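Local coordinates for CurD (Moorea producens 3L, PDB 5KP7), which probably acts as a hydroxymethylglutaryl-CoA synthase-like acyltransferase of the thiolase superfamily, and binds 4'-phosphopantetheine, at residues D74-A79 with S107-G112; P85-L90 with L123-N128; E99-C104 with T117-Y122; G159-V164 with S202-I207. The protein carries 3 engineered substitutions. One frame throughout, in Å; residues are numbered along the deposited sequence.

Contact 1. Residues D74-A79 with S107-G112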
# COMPACT_ATOMS: atom_id res chain seq x y z
N ASP A 74 13.12 10.55 -7.45
CA ASP A 74 13.30 10.05 -6.11
C ASP A 74 12.01 10.33 -5.31
O ASP A 74 11.03 10.82 -5.88
CB ASP A 74 14.61 10.62 -5.52
CG ASP A 74 14.53 12.07 -5.12
OD1 ASP A 74 13.42 12.64 -5.19
OD2 ASP A 74 15.58 12.62 -4.72
N PRO A 75 11.97 10.00 -4.02
CA PRO A 75 10.73 10.22 -3.29
C PRO A 75 10.33 11.68 -3.18
O PRO A 75 9.16 11.97 -3.08
CB PRO A 75 10.98 9.57 -1.93
CG PRO A 75 11.98 8.52 -2.23
CD PRO A 75 12.90 9.13 -3.26
N VAL A 76 11.29 12.60 -3.21
CA VAL A 76 10.99 14.03 -3.22
C VAL A 76 10.29 14.43 -4.51
O VAL A 76 9.26 15.10 -4.49
CB VAL A 76 12.28 14.89 -3.02
CG1 VAL A 76 12.00 16.38 -3.21
CG2 VAL A 76 12.89 14.63 -1.64
N SER A 77 10.86 14.06 -5.65
CA SER A 77 10.26 14.42 -6.92
C SER A 77 8.89 13.76 -7.08
O SER A 77 7.96 14.43 -7.55
CB SER A 77 11.22 14.13 -8.09
OG SER A 77 11.34 12.78 -8.42
N TYR A 78 8.73 12.52 -6.62
CA TYR A 78 7.43 11.87 -6.64
C TYR A 78 6.44 12.69 -5.79
O TYR A 78 5.30 12.93 -6.22
CB TYR A 78 7.55 10.43 -6.11
CG TYR A 78 7.65 9.38 -7.18
CD1 TYR A 78 8.76 9.30 -8.01
CD2 TYR A 78 6.62 8.45 -7.37
CE1 TYR A 78 8.83 8.31 -9.00
CE2 TYR A 78 6.70 7.48 -8.35
CZ TYR A 78 7.81 7.38 -9.14
OH TYR A 78 7.82 6.40 -10.12
N ALA A 79 6.86 13.07 -4.59
CA ALA A 79 6.02 13.83 -3.68
C ALA A 79 5.58 15.17 -4.24
O ALA A 79 4.41 15.55 -4.13
CB ALA A 79 6.73 14.04 -2.35
N SER A 107 11.37 5.32 2.39
CA SER A 107 12.36 5.50 1.32
C SER A 107 13.15 6.76 1.56
O SER A 107 13.51 7.50 0.60
CB SER A 107 11.62 5.59 -0.06
OG SER A 107 10.81 4.49 -0.30
N GLY A 108 13.44 7.07 2.83
CA GLY A 108 14.14 8.34 3.17
C GLY A 108 15.52 8.46 2.59
O GLY A 108 16.14 7.48 2.18
N ILE A 109 15.97 9.71 2.49
CA ILE A 109 17.24 10.03 1.83
C ILE A 109 18.31 10.55 2.79
O ILE A 109 19.42 10.88 2.35
CB ILE A 109 17.04 11.03 0.67
CG1 ILE A 109 16.47 12.35 1.17
CG2 ILE A 109 16.19 10.38 -0.40
CD1 ILE A 109 16.48 13.47 0.12
N ASP A 110 17.99 10.62 4.09
CA ASP A 110 18.91 11.14 5.09
C ASP A 110 18.45 10.62 6.44
O ASP A 110 17.25 10.40 6.62
CB ASP A 110 18.83 12.68 5.10
CG ASP A 110 20.03 13.34 5.76
OD1 ASP A 110 21.00 13.67 5.02
OD2 ASP A 110 20.01 13.59 7.00
N PHE A 111 19.38 10.43 7.38
CA PHE A 111 19.00 9.99 8.74
C PHE A 111 18.38 11.12 9.57
O PHE A 111 17.70 10.83 10.57
CB PHE A 111 20.19 9.39 9.49
CG PHE A 111 20.43 7.96 9.14
CD1 PHE A 111 21.07 7.63 7.98
CD2 PHE A 111 20.03 6.95 10.00
CE1 PHE A 111 21.27 6.28 7.63
CE2 PHE A 111 20.20 5.62 9.66
CZ PHE A 111 20.81 5.28 8.48
N GLY A 112 18.60 12.37 9.20
CA GLY A 112 18.01 13.49 9.92
C GLY A 112 17.18 14.48 9.15
O GLY A 112 16.19 14.99 9.67
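Pro75 and Val76, in the first turn of helix 75-89 of this thiolase-like fold, lie against Ser107 and Ile109 in the loop that leads from strand 98-104 to helix 115-123. Pro75 points the outer corner of its ring at Ser107: CG sits 3.7 Å from Ser107 CB and 3.4 Å from Ser107 O, so the proline meets both the side chain and the backbone of the serine. The hydroxyl of Ser107 is used for something else, since OG is hydrogen-bonded to Asp168 OD1 and to the backbone O of Ile169. Two residues further along the loop, Ile109 reaches back with its CD1 to Val76 CG2 at 4.2 Å, and the two side chains cross at about a right angle. Ile109 CG1 is wedged between the backbone N and the carbonyl carbon (chi1 62°), and the extended chi2 (170°) then brings the terminal methyl up to Val76. Met115 and Tyr118 of helix 115-123 also pack on Val76, while Arg438 touches Ile109 from strand 437-442. The helix start itself is fixed by a capping box between Asp74 and Ser77. Asp74 OD2 is occupied by Arg438 in a salt bridge and by the hydroxyl of Tyr440, whereas Asp74 OD1 takes Ser77 N at 3.0 Å, with an N-H...O angle of 168°, and Asp74 N donates back to Ser77 OG, also at 3.0 Å.

Contact 2. Residues P85-L90 with L123-N128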
# COMPACT_ATOMS: atom_id res chain seq x y z
N PRO A 85 -0.58 19.66 -8.19
CA PRO A 85 -1.93 20.05 -8.60
C PRO A 85 -2.75 20.65 -7.47
O PRO A 85 -3.57 21.57 -7.73
CB PRO A 85 -2.55 18.74 -9.11
CG PRO A 85 -1.40 17.90 -9.46
CD PRO A 85 -0.36 18.22 -8.45
N ILE A 86 -2.53 20.19 -6.25
CA ILE A 86 -3.19 20.76 -5.07
C ILE A 86 -2.81 22.22 -4.88
O ILE A 86 -3.69 23.09 -4.76
CB ILE A 86 -2.90 19.97 -3.80
CG1 ILE A 86 -3.50 18.57 -3.91
CG2 ILE A 86 -3.42 20.72 -2.57
CD1 ILE A 86 -3.22 17.65 -2.75
N ILE A 87 -1.52 22.48 -4.89
CA ILE A 87 -1.02 23.81 -4.62
C ILE A 87 -1.38 24.76 -5.76
O ILE A 87 -1.72 25.92 -5.51
CB ILE A 87 0.52 23.80 -4.38
CG1 ILE A 87 0.90 22.83 -3.24
CG2 ILE A 87 1.01 25.20 -4.08
CD1 ILE A 87 0.11 22.98 -1.97
N ASP A 88 -1.32 24.27 -6.99
CA ASP A 88 -1.67 25.13 -8.15
C ASP A 88 -3.07 25.70 -8.08
O ASP A 88 -3.30 26.79 -8.61
CB ASP A 88 -1.58 24.36 -9.45
CG ASP A 88 -0.15 24.09 -9.91
OD1 ASP A 88 0.83 24.68 -9.44
OD2 ASP A 88 -0.04 23.27 -10.84
N ARG A 89 -4.01 24.93 -7.51
CA ARG A 89 -5.42 25.36 -7.39
C ARG A 89 -5.66 26.37 -6.27
O ARG A 89 -6.58 27.18 -6.35
CB ARG A 89 -6.33 24.13 -7.19
CG ARG A 89 -6.58 23.39 -8.49
CD ARG A 89 -6.98 21.92 -8.34
NE ARG A 89 -8.02 21.64 -7.33
CZ ARG A 89 -7.88 20.89 -6.21
NH1 ARG A 89 -6.74 20.34 -5.88
NH2 ARG A 89 -8.94 20.68 -5.39
N LEU A 90 -4.81 26.38 -5.24
CA LEU A 90 -5.05 27.25 -4.10
C LEU A 90 -4.85 28.74 -4.39
O LEU A 90 -3.93 29.15 -5.11
CB LEU A 90 -4.15 26.87 -2.93
CG LEU A 90 -4.34 25.45 -2.41
CD1 LEU A 90 -3.31 25.14 -1.32
CD2 LEU A 90 -5.74 25.19 -1.89
N LEU A 123 7.53 23.59 -3.75
CA LEU A 123 6.13 23.98 -3.87
C LEU A 123 5.91 25.45 -3.50
O LEU A 123 4.83 25.96 -3.69
CB LEU A 123 5.25 23.10 -2.99
CG LEU A 123 5.09 21.62 -3.41
CD1 LEU A 123 4.32 20.88 -2.32
CD2 LEU A 123 4.41 21.44 -4.74
N GLY A 124 6.94 26.13 -3.00
CA GLY A 124 6.83 27.55 -2.66
C GLY A 124 6.01 27.83 -1.42
O GLY A 124 5.32 28.85 -1.36
N LEU A 125 6.04 26.94 -0.45
CA LEU A 125 5.20 27.06 0.74
C LEU A 125 5.78 28.06 1.73
O LEU A 125 6.94 28.47 1.62
CB LEU A 125 4.99 25.68 1.39
CG LEU A 125 4.34 24.63 0.51
CD1 LEU A 125 4.14 23.37 1.34
CD2 LEU A 125 3.01 25.10 -0.06
N SER A 126 4.97 28.46 2.70
CA SER A 126 5.38 29.40 3.74
C SER A 126 6.56 28.89 4.56
O SER A 126 6.68 27.68 4.81
CB SER A 126 4.22 29.64 4.72
OG SER A 126 4.59 30.60 5.70
N ARG A 127 7.41 29.83 5.02
CA ARG A 127 8.44 29.47 5.98
C ARG A 127 7.88 29.25 7.38
O ARG A 127 8.54 28.59 8.21
CB ARG A 127 9.56 30.51 6.01
CG ARG A 127 10.42 30.45 4.78
CD ARG A 127 11.67 31.30 4.92
NE ARG A 127 12.59 31.04 3.80
CZ ARG A 127 13.87 31.43 3.76
NH1 ARG A 127 14.39 32.11 4.76
NH2 ARG A 127 14.64 31.08 2.72
N ASN A 128 6.68 29.76 7.65
CA ASN A 128 6.03 29.51 8.95
C ASN A 128 5.26 28.19 8.85
O ASN A 128 4.02 28.16 8.77
CB ASN A 128 5.12 30.69 9.35
CG ASN A 128 5.89 31.97 9.53
OD1 ASN A 128 5.63 32.98 8.85
ND2 ASN A 128 6.81 31.98 10.48
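The backbones come closest where Ile87, near the C-terminal end of helix 75-89, faces Leu123, their CA atoms 7.2 Å apart, just before Gly124 turns the chain out of helix 115-123 with a positive phi of 72°. Ile87 carries the whole contact from its side, and its longer branch touches both leucines. CG1 lies across the two methyls of Leu123, 4.0 Å from Leu123 CD1 and 4.1 Å from Leu123 CD2. The bend at chi2 (-50°) swings the terminal methyl off this line, and Ile87 CD1 ends 4.1 Å from Leu125 CD2. Both leucines cross the isoleucine at about a right angle. The short branch, Ile87 CG2, stands 3.9 Å from the backbone O of Leu123, an oxygen that Lys95 NZ of helix 92-96 holds by a hydrogen bond. Ile98 at the start of strand 98-104 touches both Ile87 and Leu125 and adds to the apolar cluster. Beyond it, Ser126 OG accepts from Asn128 N in an ST turn as the chain heads for strand 130-134. Here, then, the C-terminal part of helix 75-89 packs on the end of helix 115-123 and the loop after it, where a Schellman motif closes that helix.

Contact 3. Residues E99-C104 with T117-Y122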
# COMPACT_ATOMS: atom_id res chain seq x y z
N GLU A 99 0.48 25.12 7.24
CA GLU A 99 1.46 25.32 8.30
C GLU A 99 2.06 24.02 8.85
O GLU A 99 2.75 24.05 9.86
CB GLU A 99 0.86 26.13 9.44
CG GLU A 99 0.43 27.52 8.95
CD GLU A 99 0.32 28.56 10.04
OE1 GLU A 99 0.38 28.22 11.24
OE2 GLU A 99 0.14 29.76 9.66
N MET A 100 1.80 22.89 8.19
CA MET A 100 2.47 21.64 8.52
C MET A 100 2.60 20.83 7.26
O MET A 100 1.62 20.71 6.50
CB MET A 100 1.68 20.87 9.58
CG MET A 100 2.40 19.60 10.03
SD MET A 100 1.74 18.83 11.53
CE MET A 100 0.17 18.30 11.04
N VAL A 101 3.81 20.30 7.03
CA VAL A 101 4.08 19.37 5.93
C VAL A 101 4.65 18.10 6.56
O VAL A 101 5.70 18.15 7.21
CB VAL A 101 5.08 19.95 4.92
CG1 VAL A 101 5.45 18.92 3.88
CG2 VAL A 101 4.53 21.19 4.24
N ILE A 102 3.93 16.99 6.43
CA ILE A 102 4.38 15.69 6.92
C ILE A 102 4.64 14.80 5.73
O ILE A 102 3.73 14.52 4.92
CB ILE A 102 3.35 15.00 7.83
CG1 ILE A 102 2.93 15.93 8.98
CG2 ILE A 102 3.97 13.72 8.36
CD1 ILE A 102 1.96 15.31 9.97
N THR A 103 5.88 14.35 5.57
CA THR A 103 6.22 13.37 4.55
C THR A 103 6.23 12.01 5.20
O THR A 103 6.85 11.82 6.25
CB THR A 103 7.57 13.70 3.91
OG1 THR A 103 7.49 15.01 3.33
CG2 THR A 103 7.88 12.72 2.81
N CYS A 104 5.55 11.05 4.61
CA CYS A 104 5.37 9.70 5.17
C CYS A 104 6.03 8.75 4.24
O CYS A 104 5.67 8.67 3.04
CB CYS A 104 3.87 9.40 5.29
SG CYS A 104 3.00 10.62 6.33
N THR A 117 11.47 19.42 3.82
CA THR A 117 12.20 20.67 3.52
C THR A 117 12.33 20.94 2.01
O THR A 117 12.00 22.02 1.54
CB THR A 117 13.60 20.65 4.17
OG1 THR A 117 14.36 19.51 3.73
CG2 THR A 117 13.47 20.54 5.69
N TYR A 118 12.72 19.93 1.24
CA TYR A 118 12.75 20.04 -0.22
C TYR A 118 11.38 20.26 -0.80
O TYR A 118 11.19 21.05 -1.71
CB TYR A 118 13.34 18.78 -0.84
CG TYR A 118 14.82 18.60 -0.65
CD1 TYR A 118 15.72 19.42 -1.33
CD2 TYR A 118 15.34 17.55 0.06
CE1 TYR A 118 17.09 19.23 -1.21
CE2 TYR A 118 16.72 17.35 0.19
CZ TYR A 118 17.59 18.22 -0.47
OH TYR A 118 18.95 18.01 -0.36
N ILE A 119 10.38 19.56 -0.26
CA ILE A 119 9.01 19.67 -0.74
C ILE A 119 8.49 21.09 -0.55
O ILE A 119 7.94 21.71 -1.47
CB ILE A 119 8.12 18.59 -0.10
CG1 ILE A 119 8.50 17.20 -0.62
CG2 ILE A 119 6.65 18.86 -0.38
CD1 ILE A 119 8.10 16.06 0.29
N GLN A 120 8.70 21.65 0.63
CA GLN A 120 8.34 23.03 0.90
C GLN A 120 8.99 24.01 -0.09
O GLN A 120 8.33 24.93 -0.60
CB GLN A 120 8.71 23.39 2.33
CG GLN A 120 8.47 24.84 2.75
CD GLN A 120 9.60 25.40 3.60
OE1 GLN A 120 10.77 25.02 3.42
NE2 GLN A 120 9.27 26.25 4.54
N GLU A 121 10.28 23.82 -0.33
CA GLU A 121 11.05 24.68 -1.24
C GLU A 121 10.45 24.69 -2.65
O GLU A 121 10.18 25.76 -3.23
CB GLU A 121 12.50 24.20 -1.30
CG GLU A 121 13.42 24.93 -2.26
CD GLU A 121 13.65 26.38 -1.90
OE1 GLU A 121 13.55 26.76 -0.71
OE2 GLU A 121 13.97 27.17 -2.82
N TYR A 122 10.26 23.51 -3.20
CA TYR A 122 9.83 23.41 -4.59
C TYR A 122 8.35 23.69 -4.79
O TYR A 122 7.95 24.06 -5.88
CB TYR A 122 10.28 22.08 -5.19
CG TYR A 122 11.75 22.11 -5.50
CD1 TYR A 122 12.70 21.74 -4.54
CD2 TYR A 122 12.21 22.48 -6.76
CE1 TYR A 122 14.07 21.80 -4.80
CE2 TYR A 122 13.58 22.52 -7.03
CZ TYR A 122 14.50 22.17 -6.06
OH TYR A 122 15.87 22.19 -6.35
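This is a buried helix-on-sheet contact within a beta-alpha-beta unit: strand 98-104 presents Val101 and Thr103 to helix 115-123, which crosses over to strand 130-134. Val101 and Thr103 are two residues apart on the strand and point the same way, and Ile119 of the helix answers both. Its two branches divide the work. CG2, anti to the backbone N, comes to 4.4 Å from Val101 CG1, a loose apolar touch. The longer branch runs out through CG1, and Ile119 CD1 meets Thr103 tip to tip, 3.3 Å from Thr103 OG1 and 4.2 Å from Thr103 CG2. With chi1 at -59°, Thr103 holds OG1 beside its own backbone N, on the side from which the isoleucine methyl arrives. Ile165 of strand 161-168 also packs on Ile119, and Leu125 beyond the helix packs on Val101. The hydroxyl of Thr103 lies under an aliphatic methyl in the buried interior, yet it is not without a polar partner: it is hydrogen-bonded to Ser116 OG near the start of the same helix. Methyl packing and that one hydrogen bond together join strand to helix, with the methyl covering a polar atom that has a partner in Ser116.

Contact 4. Residues G159-V164 with S202-I207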
# COMPACT_ATOMS: atom_id res chain seq x y z
N GLY A 159 -8.02 27.74 10.92
CA GLY A 159 -7.71 28.09 9.53
C GLY A 159 -6.46 27.43 8.97
O GLY A 159 -6.29 27.38 7.74
N ALA A 160 -5.57 26.92 9.82
CA ALA A 160 -4.37 26.27 9.30
C ALA A 160 -4.75 24.99 8.60
O ALA A 160 -5.68 24.30 9.01
CB ALA A 160 -3.38 25.97 10.41
N LYS A 161 -4.02 24.68 7.54
CA LYS A 161 -4.14 23.42 6.81
C LYS A 161 -2.87 22.62 7.00
O LYS A 161 -1.81 23.17 7.36
CB LYS A 161 -4.35 23.70 5.32
CG LYS A 161 -5.60 24.55 5.01
CD LYS A 161 -5.79 24.71 3.51
CE LYS A 161 -6.84 25.77 3.15
NZ LYS A 161 -8.23 25.46 3.59
N ALA A 162 -2.95 21.34 6.72
CA ALA A 162 -1.77 20.48 6.72
C ALA A 162 -1.66 19.79 5.39
O ALA A 162 -2.67 19.43 4.79
CB ALA A 162 -1.83 19.44 7.86
N LEU A 163 -0.43 19.57 4.94
CA LEU A 163 -0.20 18.81 3.73
C LEU A 163 0.53 17.52 4.11
O LEU A 163 1.62 17.58 4.67
CB LEU A 163 0.65 19.62 2.74
CG LEU A 163 1.00 19.02 1.39
CD1 LEU A 163 -0.24 18.80 0.56
CD2 LEU A 163 2.02 19.90 0.66
N VAL A 164 -0.10 16.39 3.82
CA VAL A 164 0.45 15.08 4.16
C VAL A 164 0.74 14.37 2.85
O VAL A 164 -0.17 14.21 2.02
CB VAL A 164 -0.54 14.24 4.99
CG1 VAL A 164 0.03 12.85 5.25
CG2 VAL A 164 -0.90 14.94 6.30
N SER A 202 -7.91 19.78 6.27
CA SER A 202 -8.45 21.03 6.76
C SER A 202 -9.85 20.83 7.37
O SER A 202 -10.36 19.71 7.43
CB SER A 202 -8.56 22.03 5.60
OG SER A 202 -9.72 21.75 4.81
N ASP A 203 -10.44 21.94 7.80
CA ASP A 203 -11.80 21.97 8.31
C ASP A 203 -12.87 22.12 7.21
O ASP A 203 -14.02 22.28 7.54
CB ASP A 203 -11.96 23.04 9.39
CG ASP A 203 -11.82 24.46 8.86
OD1 ASP A 203 -11.54 24.66 7.66
OD2 ASP A 203 -12.01 25.39 9.67
N THR A 204 -12.47 22.11 5.94
CA THR A 204 -13.44 22.01 4.82
C THR A 204 -13.09 20.78 3.96
O THR A 204 -12.48 20.91 2.89
CB THR A 204 -13.48 23.29 3.98
OG1 THR A 204 -12.17 23.57 3.46
CG2 THR A 204 -13.96 24.47 4.82
N PRO A 205 -13.49 19.59 4.41
CA PRO A 205 -13.08 18.33 3.75
C PRO A 205 -13.91 18.03 2.52
O PRO A 205 -14.82 17.20 2.57
CB PRO A 205 -13.33 17.29 4.85
CG PRO A 205 -14.43 17.85 5.64
CD PRO A 205 -14.16 19.32 5.69
N HIS A 206 -13.59 18.71 1.42
CA HIS A 206 -14.34 18.56 0.18
C HIS A 206 -14.36 17.16 -0.40
O HIS A 206 -15.30 16.83 -1.11
CB HIS A 206 -13.83 19.50 -0.91
CG HIS A 206 -13.84 20.95 -0.52
ND1 HIS A 206 -14.90 21.54 0.14
CD2 HIS A 206 -12.94 21.93 -0.73
CE1 HIS A 206 -14.63 22.81 0.35
NE2 HIS A 206 -13.45 23.08 -0.16
N ILE A 207 -13.32 16.37 -0.14
CA ILE A 207 -13.21 15.00 -0.69
C ILE A 207 -13.63 13.91 0.29
O ILE A 207 -14.44 13.04 -0.07
CB ILE A 207 -11.78 14.70 -1.18
CG1 ILE A 207 -11.30 15.72 -2.22
CG2 ILE A 207 -11.66 13.27 -1.72
CD1 ILE A 207 -12.16 15.83 -3.45
O HOH W 1 -9.20 25.14 11.00
O HOH W 2 -8.42 24.13 8.44
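An ST turn at the end of strand 195-202 faces the start of strand 161-168, its antiparallel neighbour in the large mixed sheet, and the contact sits where the two strands part. Lys161 lies along Ser202: its CG is 3.9 Å from Ser202 CB, and the chain stays extended until chi4, where a bend of -65° turns NZ back to 4.0 Å from the same Ser202 CB. The ammonium group has its real partner in Glu31 of strand 29-36, whose OE1 forms a salt bridge with Lys161 NZ and a hydrogen bond with Ser202 OG. That shared carboxylate oxygen keeps the lysine end and the serine hydroxyl in place together. Ser202 OG, set between its backbone N and the carbonyl carbon, also accepts from Thr204 N at 3.0 Å, with an N-H...O angle of 158°, which makes the turn. No direct hydrogen bond joins the two segments; water does that work. One water accepts from Asp203 N at 3.0 Å and donates to Ala160 O at 2.8 Å. A second takes Gly159 N at 2.9 Å and passes a weak bond to Asp203 OD2. Where the strands are still paired, Ala162 bonds through its backbone to Val201, and on its other edge strand 161-168 pairs with strand 98-104 through Lys161 and Leu163. Helix 140-154 packs against Ala162 and Asp203, while strand 29-36 supplies Glu31, which also touches Thr204 and His206.

Helix 75-89 links contacts 1 and 2, supplying a segment to each, their centres about 19 Å apart; helix 115-123 carries a segment of contact 3. Contact 3 lies between them, its centre about 11 Å from that of contact 1 and about 10 Å from that of contact 2. It touches the first where Ala79 CB meets Ile119 CD1 at 3.6 Å, and the second where Leu125 CD1 meets Val101 CG2, also at 3.6 Å. Contact 4 joins through the sheet, with Leu163 N 2.8 Å from Met100 O. In contact 1 the Ser107 side chain lies about 13 Å from the bound 4'-phosphopantetheine and about 10 Å from the side chain of Asn320, which binds it; contacts 2 to 4 lie away from the ligand-binding residues.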